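Local coordinates for EAL/GGDEF domain protein (Methylococcus capsulatus, PDB 3ICL) that is of unknown function but carries a GGDEF domain of the nucleotide cyclase superfamily, at residues K90-L93 against L97-Q100. The protein carries 1 engineered substitution. Residues are numbered along the deposited sequence; the frame is centred on the assembly and turned at random.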
loop_
_atom_site.group_PDB
_atom_site.type_symbol
_atom_site.label_atom_id
_atom_site.label_comp_id
_atom_site.label_asym_id
_atom_site.label_seq_id
_atom_site.Cartn_x
_atom_site.Cartn_y
_atom_site.Cartn_z
ATOM N N LYS A 90 -3.823 -16.324 1.242
ATOM C CA LYS A 90 -4.429 -17.435 0.523
ATOM C C LYS A 90 -5.608 -16.948 -0.317
ATOM O O LYS A 90 -6.407 -16.117 0.125
ATOM C CB LYS A 90 -4.905 -18.514 1.498
ATOM C CG LYS A 90 -5.522 -19.729 0.806
ATOM C CD LYS A 90 -5.799 -20.858 1.792
ATOM C CE LYS A 90 -6.181 -22.145 1.063
ATOM N NZ LYS A 90 -6.305 -23.312 1.984
ATOM N N ASP A 91 -5.691 -17.459 -1.541
ATOM C CA ASP A 91 -6.766 -17.117 -2.463
ATOM C C ASP A 91 -6.747 -15.689 -3.002
ATOM O O ASP A 91 -7.746 -15.220 -3.543
ATOM C CB ASP A 91 -8.122 -17.406 -1.812
ATOM C CG ASP A 91 -8.247 -18.845 -1.343
ATOM O OD1 ASP A 91 -7.990 -19.761 -2.152
ATOM O OD2 ASP A 91 -8.606 -19.059 -0.166
ATOM N N THR A 92 -5.621 -14.995 -2.860
ATOM C CA THR A 92 -5.524 -13.632 -3.382
ATOM C C THR A 92 -4.517 -13.609 -4.524
ATOM O O THR A 92 -4.162 -12.542 -5.023
ATOM C CB THR A 92 -5.042 -12.617 -2.314
ATOM O OG1 THR A 92 -3.702 -12.941 -1.913
ATOM C CG2 THR A 92 -5.963 -12.635 -1.096
ATOM N N LEU A 93 -4.066 -14.792 -4.932
ATOM C CA LEU A 93 -3.078 -14.915 -5.996
ATOM C C LEU A 93 -1.857 -14.076 -5.614
ATOM O O LEU A 93 -1.415 -13.201 -6.364
ATOM C CB LEU A 93 -3.672 -14.453 -7.338
ATOM C CG LEU A 93 -4.828 -15.327 -7.861
ATOM C CD1 LEU A 93 -5.401 -14.736 -9.134
ATOM C CD2 LEU A 93 -4.325 -16.742 -8.131
ATOM N N LEU A 97 -4.955 -9.956 -6.398
ATOM C CA LEU A 97 -6.371 -9.606 -6.354
ATOM C C LEU A 97 -6.622 -8.471 -5.368
ATOM O O LEU A 97 -7.585 -7.724 -5.512
ATOM C CB LEU A 97 -7.222 -10.829 -5.982
ATOM C CG LEU A 97 -7.183 -11.982 -6.991
ATOM C CD1 LEU A 97 -8.156 -13.079 -6.564
ATOM C CD2 LEU A 97 -7.550 -11.458 -8.381
ATOM N N VAL A 98 -5.755 -8.336 -4.366
ATOM C CA VAL A 98 -5.909 -7.263 -3.387
ATOM C C VAL A 98 -5.427 -5.967 -4.035
ATOM O O VAL A 98 -6.058 -4.929 -3.898
ATOM C CB VAL A 98 -5.105 -7.550 -2.091
ATOM C CG1 VAL A 98 -5.175 -6.354 -1.159
ATOM C CG2 VAL A 98 -5.671 -8.769 -1.391
ATOM N N ALA A 99 -4.316 -6.036 -4.762
ATOM C CA ALA A 99 -3.785 -4.875 -5.451
ATOM C C ALA A 99 -4.813 -4.354 -6.470
ATOM O O ALA A 99 -4.951 -3.144 -6.669
ATOM C CB ALA A 99 -2.486 -5.250 -6.164
ATOM N N GLN A 100 -5.524 -5.268 -7.125
ATOM C CA GLN A 100 -6.526 -4.874 -8.108
ATOM C C GLN A 100 -7.724 -4.193 -7.445
ATOM O O GLN A 100 -8.285 -3.238 -7.987
ATOM C CB GLN A 100 -6.979 -6.095 -8.912
ATOM C CG GLN A 100 -5.949 -6.514 -9.953
ATOM C CD GLN A 100 -6.204 -7.890 -10.525
ATOM O OE1 GLN A 100 -7.305 -8.432 -10.416
ATOM N NE2 GLN A 100 -5.187 -8.459 -11.153
#
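Leu97, in the first turn of helix 96-106, reaches back over the preceding loop and meets Leu93 side chain to side chain. The two leucines cross obliquely, CD1 of Leu93 lying 3.9 Å from CG of Leu97 and 4.0 Å from its CD2. An extended chi2 (-175°) runs the other methyl of Leu97, CD1, out over the loop backbone to 3.7 Å from O of Asp91. Beneath this apolar lid the Leu97 amide donates to the Thr92 carbonyl, N to O 3.0 Å, nearly straight at the hydrogen (172°), the N lying 26° out of the carbonyl plane. The methyl CG2 of Thr92 packs against CG2 of Val98 at 3.9 Å, a buried contact that continues onto the loop residues Val68 and Arg69. The Thr92 hydroxyl, set between the backbone N and the carbonyl carbon, is instead hydrogen-bonded to the Ala89 carbonyl and the Gly95 amide, which fixes the rotation of the side chain. The leucine pair thus lies on the exposed side and the Thr92–Val98 pair faces inward. Between them the bond from Leu97 back to Thr92, five residues earlier, closes the turn that leads the loop after strand 81-86 into the amino-terminal end of helix 96-106 in this GGDEF domain.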